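Local coordinates for protein oligogalacturonate lyase (Vibrio parahaemolyticus RIMD 2210633, PDB 3C5M) that probably cleaves oligogalacturonides derived from pectin by beta-elimination, using a manganese-binding seven-bladed beta-propeller, at residues 101-106 and 117-122; 264-269 and 277-282. All coordinates share one frame; numbering follows the deposited sequence.

Contact 1. Residues 101-106 and 117-122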
ATOM      1  N   GLU A 101      -9.456  11.348  10.055  1.00 40.22           N
ATOM      2  CA  GLU A 101      -8.054  11.752  10.070  1.00 44.82           C
ATOM      3  C   GLU A 101      -7.636  12.205  11.464  1.00 36.77           C
ATOM      4  O   GLU A 101      -6.706  12.981  11.605  1.00 45.17           O
ATOM      5  CB  GLU A 101      -7.826  12.901   9.080  1.00 48.49           C
ATOM      6  CG  GLU A 101      -8.184  12.566   7.645  1.00 65.64           C
ATOM      7  CD  GLU A 101      -8.017  13.759   6.708  1.00 75.27           C
ATOM      8  OE1 GLU A 101      -8.583  14.838   7.004  1.00 79.11           O
ATOM      9  OE2 GLU A 101      -7.328  13.613   5.672  1.00 78.16           O
ATOM     10  N   LEU A 102      -8.330  11.742  12.491  1.00 24.70           N
ATOM     11  CA  LEU A 102      -7.977  12.141  13.836  1.00 28.81           C
ATOM     12  C   LEU A 102      -7.725  10.976  14.782  1.00 35.07           C
ATOM     13  O   LEU A 102      -6.783  11.006  15.576  1.00 38.38           O
ATOM     14  CB  LEU A 102      -9.070  13.020  14.430  1.00 31.92           C
ATOM     15  CG  LEU A 102      -9.185  14.413  13.816  1.00 40.91           C
ATOM     16  CD1 LEU A 102     -10.326  15.148  14.468  1.00 40.95           C
ATOM     17  CD2 LEU A 102      -7.889  15.172  14.009  1.00 46.55           C
ATOM     18  N   ASN A 103      -8.561   9.949  14.671  1.00 27.40           N
ATOM     19  CA  ASN A 103      -8.511   8.796  15.543  1.00 26.50           C
ATOM     20  C   ASN A 103      -8.098   7.478  14.920  1.00 26.49           C
ATOM     21  O   ASN A 103      -8.739   7.010  13.989  1.00 31.53           O
ATOM     22  CB  ASN A 103      -9.886   8.602  16.171  1.00 24.89           C
ATOM     23  CG  ASN A 103     -10.512   9.914  16.622  1.00 37.47           C
ATOM     24  OD1 ASN A 103     -10.014  10.588  17.533  1.00 28.43           O
ATOM     25  ND2 ASN A 103     -11.614  10.288  15.970  1.00 42.24           N
ATOM     26  N   LEU A 104      -7.037   6.877  15.458  1.00 22.04           N
ATOM     27  CA  LEU A 104      -6.547   5.586  14.998  1.00 17.29           C
ATOM     28  C   LEU A 104      -7.468   4.600  15.684  1.00 24.21           C
ATOM     29  O   LEU A 104      -7.528   4.588  16.910  1.00 35.24           O
ATOM     30  CB  LEU A 104      -5.131   5.346  15.499  1.00 20.99           C
ATOM     31  CG  LEU A 104      -4.217   4.527  14.584  1.00 33.07           C
ATOM     32  CD1 LEU A 104      -2.948   4.186  15.353  1.00 34.18           C
ATOM     33  CD2 LEU A 104      -4.899   3.253  14.111  1.00 34.28           C
HETATM   34  N   MSE A 105      -8.172   3.769  14.920  1.00 26.55           N
HETATM   35  CA  MSE A 105      -9.115   2.806  15.499  1.00 24.16           C
HETATM   36  C   MSE A 105      -8.673   1.365  15.417  1.00 25.22           C
HETATM   37  O   MSE A 105      -7.971   0.968  14.496  1.00 29.03           O
HETATM   38  CB  MSE A 105     -10.459   2.893  14.790  1.00 21.56           C
HETATM   39  CG  MSE A 105     -10.958   4.281  14.605  1.00 27.32           C
HETATM   40 SE   MSE A 105     -11.292   5.131  16.310  1.00 50.92          SE
HETATM   41  CE  MSE A 105     -12.643   3.837  16.993  1.00 30.57           C
ATOM     42  N   LYS A 106      -9.117   0.584  16.387  1.00 27.88           N
ATOM     43  CA  LYS A 106      -8.827  -0.837  16.430  1.00 29.88           C
ATOM     44  C   LYS A 106     -10.201  -1.481  16.529  1.00 30.01           C
ATOM     45  O   LYS A 106     -10.968  -1.175  17.446  1.00 30.37           O
ATOM     46  CB  LYS A 106      -8.008  -1.203  17.664  1.00 33.79           C
ATOM     47  CG  LYS A 106      -7.561  -2.646  17.633  1.00 18.22           C
ATOM     48  CD  LYS A 106      -7.116  -3.099  18.983  1.00 32.75           C
ATOM     49  CE  LYS A 106      -6.671  -4.543  18.965  1.00 27.53           C
ATOM     50  NZ  LYS A 106      -6.455  -5.023  20.354  1.00 26.46           N
ATOM     51  N   ILE A 117      -7.276   3.974  19.722  1.00 33.74           N
ATOM     52  CA  ILE A 117      -5.974   3.755  20.320  1.00 31.14           C
ATOM     53  C   ILE A 117      -5.076   4.989  20.318  1.00 37.27           C
ATOM     54  O   ILE A 117      -4.072   5.018  21.027  1.00 42.79           O
ATOM     55  CB  ILE A 117      -5.250   2.611  19.614  1.00 25.95           C
ATOM     56  CG1 ILE A 117      -5.097   2.972  18.147  1.00 52.63           C
ATOM     57  CG2 ILE A 117      -6.043   1.318  19.742  1.00 28.72           C
ATOM     58  CD1 ILE A 117      -4.300   1.965  17.352  1.00 70.20           C
ATOM     59  N   TYR A 118      -5.413   6.003  19.526  1.00 25.24           N
ATOM     60  CA  TYR A 118      -4.610   7.224  19.500  1.00 26.33           C
ATOM     61  C   TYR A 118      -5.322   8.357  18.788  1.00 25.68           C
ATOM     62  O   TYR A 118      -5.974   8.137  17.779  1.00 40.47           O
ATOM     63  CB  TYR A 118      -3.257   6.970  18.832  1.00 26.16           C
ATOM     64  CG  TYR A 118      -2.486   8.232  18.496  1.00 29.00           C
ATOM     65  CD1 TYR A 118      -2.237   8.589  17.175  1.00 32.20           C
ATOM     66  CD2 TYR A 118      -2.019   9.077  19.503  1.00 37.49           C
ATOM     67  CE1 TYR A 118      -1.541   9.762  16.856  1.00 37.02           C
ATOM     68  CE2 TYR A 118      -1.320  10.251  19.202  1.00 42.47           C
ATOM     69  CZ  TYR A 118      -1.085  10.587  17.867  1.00 43.92           C
ATOM     70  OH  TYR A 118      -0.394  11.740  17.548  1.00 36.87           O
ATOM     71  N   THR A 119      -5.207   9.571  19.310  1.00 32.75           N
ATOM     72  CA  THR A 119      -5.862  10.714  18.683  1.00 35.63           C
ATOM     73  C   THR A 119      -4.872  11.851  18.465  1.00 34.03           C
ATOM     74  O   THR A 119      -4.472  12.509  19.416  1.00 44.37           O
ATOM     75  CB  THR A 119      -7.039  11.241  19.545  1.00 28.80           C
ATOM     76  OG1 THR A 119      -8.044  10.226  19.687  1.00 25.16           O
ATOM     77  CG2 THR A 119      -7.655  12.470  18.895  1.00 22.76           C
ATOM     78  N   VAL A 120      -4.492  12.088  17.213  1.00 41.24           N
ATOM     79  CA  VAL A 120      -3.538  13.146  16.877  1.00 34.95           C
ATOM     80  C   VAL A 120      -3.752  14.407  17.688  1.00 35.66           C
ATOM     81  O   VAL A 120      -4.885  14.806  17.933  1.00 40.85           O
ATOM     82  CB  VAL A 120      -3.602  13.508  15.377  1.00 29.26           C
ATOM     83  CG1 VAL A 120      -5.000  13.974  15.004  1.00 30.30           C
ATOM     84  CG2 VAL A 120      -2.580  14.579  15.060  1.00 22.31           C
ATOM     85  N   ASP A 121      -2.657  15.039  18.102  1.00 49.95           N
ATOM     86  CA  ASP A 121      -2.754  16.254  18.893  1.00 49.57           C
ATOM     87  C   ASP A 121      -3.010  17.503  18.061  1.00 45.80           C
ATOM     88  O   ASP A 121      -2.516  17.628  16.948  1.00 40.23           O
ATOM     89  CB  ASP A 121      -1.492  16.448  19.720  1.00 67.27           C
ATOM     90  CG  ASP A 121      -1.583  17.661  20.631  1.00 87.66           C
ATOM     91  OD1 ASP A 121      -1.396  18.801  20.131  1.00 98.02           O
ATOM     92  OD2 ASP A 121      -1.862  17.473  21.841  1.00 90.37           O
ATOM     93  N   GLU A 122      -3.777  18.430  18.630  1.00 49.12           N
ATOM     94  CA  GLU A 122      -4.137  19.690  17.980  1.00 55.23           C
ATOM     95  C   GLU A 122      -2.980  20.443  17.315  1.00 52.61           C
ATOM     96  O   GLU A 122      -3.201  21.276  16.438  1.00 52.07           O
ATOM     97  CB  GLU A 122      -4.825  20.603  19.003  1.00 58.97           C
ATOM     98  CG  GLU A 122      -6.337  20.696  18.843  1.00 73.08           C
ATOM     99  CD  GLU A 122      -6.754  21.812  17.883  1.00 81.05           C
ATOM    100  OE1 GLU A 122      -6.197  21.888  16.761  1.00 71.76           O
ATOM    101  OE2 GLU A 122      -7.644  22.612  18.260  1.00 87.73           O
TER
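Leu104 and Ile117 form the densely packed part of this contact. Every carbon of the Leu104 side chain lies near the outer branch of Ile117, with Leu104 CB 3.6 Å from Ile117 CG1 and Leu104 CG 3.8 Å from Ile117 CD1. Ile117 CG1 sits between its backbone N and carbonyl carbon (chi1 59°), which lays CD1 against the leucine, while CG2 turns to Lys106 CB at 3.8 Å. The aliphatic patch continues onto Leu139 of strand 138-145, which touches both Leu104 and Ile117. Tyr118 lies on the same face as Leu104, its ring among side chains of strand 168-174 and its OH hydrogen-bonded to Glu143.

The two strands run nearly antiparallel, with 166° between axes 4.7 Å apart. Leu104 forms the hydrogen-bonded pair with Tyr118: its N reaches Tyr118 O at 2.8 Å, and Ile117 N returns a bond to Leu104 O.

The opposite face is looser and more polar. Here Asn103 and Thr119 lie side by side, pointing the same way, and the Thr119 hydroxyl donates to Asn103 OD1 at 2.9 Å, in the carbonyl plane on a lone pair. Beyond them the regular pairing ends: Leu102 and Asn103 make a classic beta bulge against strand 94-99, and Val120 N bonds to Leu102 O at 3.0 Å, with an N-H...O angle of 140°. Exposed Leu102 meets Val120 through a single methyl pair, CD2 and CG1, where the two side chains cross obliquely.

One face packed on the neighbouring sheet, the other partly open to solvent, and a hairpin ending in the outermost strand 114-119: this is the build of the outer half of a beta-propeller blade.

Contact 2. Residues 264-269 and 277-282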
ATOM      1  N   ARG A 264      14.150   0.995 -16.496  1.00 66.50           N
ATOM      2  CA  ARG A 264      13.930   0.955 -15.062  1.00 63.96           C
ATOM      3  C   ARG A 264      14.304  -0.427 -14.542  1.00 58.99           C
ATOM      4  O   ARG A 264      13.939  -1.435 -15.138  1.00 58.45           O
ATOM      5  CB  ARG A 264      12.460   1.258 -14.779  1.00 63.43           C
ATOM      6  CG  ARG A 264      11.998   2.576 -15.384  1.00 68.75           C
ATOM      7  CD  ARG A 264      10.620   2.453 -16.014  1.00 75.22           C
ATOM      8  NE  ARG A 264       9.577   2.138 -15.036  1.00 77.39           N
ATOM      9  CZ  ARG A 264       9.222   2.933 -14.030  1.00 74.54           C
ATOM     10  NH1 ARG A 264       8.261   2.558 -13.194  1.00 73.89           N
ATOM     11  NH2 ARG A 264       9.827   4.102 -13.857  1.00 72.95           N
ATOM     12  N   VAL A 265      15.042  -0.475 -13.440  1.00 52.47           N
ATOM     13  CA  VAL A 265      15.444  -1.758 -12.877  1.00 56.79           C
ATOM     14  C   VAL A 265      15.126  -1.889 -11.393  1.00 53.53           C
ATOM     15  O   VAL A 265      15.330  -0.956 -10.618  1.00 50.91           O
ATOM     16  CB  VAL A 265      16.951  -2.011 -13.089  1.00 61.09           C
ATOM     17  CG1 VAL A 265      17.229  -2.232 -14.554  1.00 68.44           C
ATOM     18  CG2 VAL A 265      17.755  -0.834 -12.588  1.00 65.75           C
ATOM     19  N   ILE A 266      14.621  -3.058 -11.011  1.00 44.14           N
ATOM     20  CA  ILE A 266      14.269  -3.334  -9.628  1.00 41.46           C
ATOM     21  C   ILE A 266      15.536  -3.612  -8.829  1.00 46.19           C
ATOM     22  O   ILE A 266      16.473  -4.227  -9.330  1.00 40.33           O
ATOM     23  CB  ILE A 266      13.349  -4.553  -9.527  1.00 41.56           C
ATOM     24  CG1 ILE A 266      12.126  -4.357 -10.422  1.00 39.77           C
ATOM     25  CG2 ILE A 266      12.930  -4.764  -8.084  1.00 46.93           C
ATOM     26  CD1 ILE A 266      11.181  -5.545 -10.462  1.00 33.94           C
ATOM     27  N   TYR A 267      15.552  -3.168  -7.580  1.00 44.64           N
ATOM     28  CA  TYR A 267      16.709  -3.350  -6.723  1.00 45.93           C
ATOM     29  C   TYR A 267      16.316  -3.870  -5.358  1.00 42.15           C
ATOM     30  O   TYR A 267      15.241  -3.556  -4.865  1.00 41.04           O
ATOM     31  CB  TYR A 267      17.436  -2.013  -6.553  1.00 53.88           C
ATOM     32  CG  TYR A 267      18.522  -1.741  -7.563  1.00 62.16           C
ATOM     33  CD1 TYR A 267      19.816  -2.220  -7.367  1.00 66.20           C
ATOM     34  CD2 TYR A 267      18.261  -1.006  -8.716  1.00 62.41           C
ATOM     35  CE1 TYR A 267      20.824  -1.970  -8.294  1.00 64.52           C
ATOM     36  CE2 TYR A 267      19.262  -0.754  -9.647  1.00 61.59           C
ATOM     37  CZ  TYR A 267      20.539  -1.236  -9.429  1.00 65.68           C
ATOM     38  OH  TYR A 267      21.532  -0.979 -10.345  1.00 66.51           O
ATOM     39  N   LYS A 268      17.189  -4.670  -4.755  1.00 50.47           N
ATOM     40  CA  LYS A 268      16.961  -5.203  -3.412  1.00 47.54           C
ATOM     41  C   LYS A 268      18.098  -4.710  -2.527  1.00 44.82           C
ATOM     42  O   LYS A 268      19.265  -4.890  -2.856  1.00 46.93           O
ATOM     43  CB  LYS A 268      16.957  -6.737  -3.411  1.00 57.80           C
ATOM     44  CG  LYS A 268      15.624  -7.395  -3.761  1.00 62.41           C
ATOM     45  CD  LYS A 268      15.701  -8.927  -3.629  1.00 62.94           C
ATOM     46  CE  LYS A 268      14.359  -9.595  -3.955  1.00 59.44           C
ATOM     47  NZ  LYS A 268      14.458 -11.079  -4.041  1.00 55.35           N
ATOM     48  N   ALA A 269      17.752  -4.085  -1.406  1.00 46.00           N
ATOM     49  CA  ALA A 269      18.752  -3.576  -0.473  1.00 44.09           C
ATOM     50  C   ALA A 269      18.720  -4.371   0.833  1.00 45.41           C
ATOM     51  O   ALA A 269      17.660  -4.569   1.415  1.00 47.48           O
ATOM     52  CB  ALA A 269      18.490  -2.112  -0.188  1.00 38.34           C
ATOM     53  N   GLU A 277      21.691  -4.311  -4.583  1.00 68.82           N
ATOM     54  CA  GLU A 277      22.013  -5.163  -5.717  1.00 69.14           C
ATOM     55  C   GLU A 277      20.831  -5.285  -6.672  1.00 70.59           C
ATOM     56  O   GLU A 277      19.689  -5.486  -6.256  1.00 74.21           O
ATOM     57  CB  GLU A 277      22.439  -6.554  -5.239  1.00 75.62           C
ATOM     58  CG  GLU A 277      21.463  -7.210  -4.279  1.00 85.80           C
ATOM     59  CD  GLU A 277      21.841  -8.645  -3.960  1.00 87.96           C
ATOM     60  OE1 GLU A 277      21.778  -9.494  -4.875  1.00 88.13           O
ATOM     61  OE2 GLU A 277      22.207  -8.920  -2.796  1.00 91.14           O
ATOM     62  N   GLU A 278      21.121  -5.155  -7.961  1.00 70.07           N
ATOM     63  CA  GLU A 278      20.115  -5.241  -9.008  1.00 65.26           C
ATOM     64  C   GLU A 278      19.504  -6.643  -9.057  1.00 62.38           C
ATOM     65  O   GLU A 278      20.194  -7.635  -8.829  1.00 54.80           O
ATOM     66  CB  GLU A 278      20.767  -4.895 -10.347  1.00 64.69           C
ATOM     67  CG  GLU A 278      19.838  -4.898 -11.541  1.00 77.43           C
ATOM     68  CD  GLU A 278      20.579  -4.625 -12.841  1.00 81.44           C
ATOM     69  OE1 GLU A 278      21.236  -3.564 -12.935  1.00 79.21           O
ATOM     70  OE2 GLU A 278      20.502  -5.471 -13.764  1.00 75.90           O
ATOM     71  N   VAL A 279      18.208  -6.712  -9.346  1.00 62.82           N
ATOM     72  CA  VAL A 279      17.505  -7.987  -9.429  1.00 62.84           C
ATOM     73  C   VAL A 279      16.997  -8.273 -10.843  1.00 64.16           C
ATOM     74  O   VAL A 279      17.123  -9.396 -11.334  1.00 62.28           O
ATOM     75  CB  VAL A 279      16.313  -8.040  -8.457  1.00 61.98           C
ATOM     76  CG1 VAL A 279      15.362  -6.911  -8.752  1.00 68.64           C
ATOM     77  CG2 VAL A 279      15.596  -9.376  -8.583  1.00 61.08           C
HETATM   78  N   MSE A 280      16.417  -7.265 -11.491  1.00 62.90           N
HETATM   79  CA  MSE A 280      15.919  -7.428 -12.853  1.00 66.00           C
HETATM   80  C   MSE A 280      15.332  -6.147 -13.436  1.00 67.60           C
HETATM   81  O   MSE A 280      15.212  -5.137 -12.744  1.00 70.14           O
HETATM   82  CB  MSE A 280      14.866  -8.533 -12.914  1.00 69.02           C
HETATM   83  CG  MSE A 280      13.466  -8.101 -12.518  1.00 77.32           C
HETATM   84 SE   MSE A 280      12.099  -9.471 -12.867  1.00 87.39          SE
HETATM   85  CE  MSE A 280      11.859 -10.083 -11.061  1.00 91.93           C
ATOM     86  N   VAL A 281      14.977  -6.198 -14.717  1.00 69.13           N
ATOM     87  CA  VAL A 281      14.389  -5.051 -15.400  1.00 68.15           C
ATOM     88  C   VAL A 281      13.006  -4.789 -14.843  1.00 69.15           C
ATOM     89  O   VAL A 281      12.472  -5.585 -14.077  1.00 77.18           O
ATOM     90  CB  VAL A 281      14.236  -5.303 -16.893  1.00 69.15           C
ATOM     91  CG1 VAL A 281      15.587  -5.596 -17.502  1.00 69.85           C
ATOM     92  CG2 VAL A 281      13.272  -6.462 -17.119  1.00 77.45           C
HETATM   93  N   MSE A 282      12.411  -3.684 -15.258  1.00 69.84           N
HETATM   94  CA  MSE A 282      11.099  -3.310 -14.763  1.00 68.06           C
HETATM   95  C   MSE A 282      10.181  -2.928 -15.894  1.00 68.24           C
HETATM   96  O   MSE A 282      10.378  -1.895 -16.536  1.00 68.65           O
HETATM   97  CB  MSE A 282      11.230  -2.112 -13.822  1.00 78.16           C
HETATM   98  CG  MSE A 282      10.744  -2.332 -12.396  1.00 89.97           C
HETATM   99 SE   MSE A 282       8.849  -2.255 -12.140  1.00 84.74          SE
HETATM  100  CE  MSE A 282       8.604  -0.329 -12.161  1.00 92.99           C
TER
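Ile266 and Met280, a selenomethionine, meet in the apolar centre of this beta hairpin, the outer two strands of a propeller blade, with Ile266 CD1 4.0 Å from Met280 CG. Selenomethionine Met282 lies beside Ile266, though its detailed placement is doubtful. Leu325 touches Ile266 and Met280, and Leu288 touches Ile266 and Met282, so the patch is closed by the next sheet.

Ile266 is gripped by two successive residues of the partner strand: its N donates to Met280 O at 2.8 Å, and its O accepts from Val279 N at 3.0 Å. The strand axes diverge appreciably from antiparallel, at 140°.

At one end the Arg264 guanidinium lies obliquely to the Met282 methyl, Arg264 CZ to Met282 CE 3.8 Å, and its NH1 makes a weak hydrogen bond to Cys285 O. Toward the other end, Lys268 and Glu277 exchange two backbone bonds, the one from Lys268 N to Glu277 O being almost straight (177°).

On the face opposite Ile266, Tyr267 lies against Glu278 and also makes a cation-pi contact with Lys232. Glu278 leaves its backbone with CG opposite N (chi1 -178°) and runs extended, which places CG 4.3 Å above the plane of the Tyr267 ring, toward its rim, with the carboxylate nearly perpendicular to that ring.

In the fold
Contact 1 comes first along the chain and contact 2 well after it, each joining the third and fourth strands of a four-stranded antiparallel sheet. They share no strand: contact 1 belongs to the sheet running from strand 87-88 to strand 114-119, contact 2 to that running from strand 238-245 to strand 276-281, and two further sheets lie between them in sequence. Their centres, 37 Å apart and on opposite sides of the chain's centre, lie 20 and 19 Å from it, as expected for outer blade edges across a propeller. Contact 1 is remote from the annotated manganese site, whereas contact 2 leads into strand 285-290, which carries the manganese ligand His287, whose side chain is about 8 Å from that of Met282.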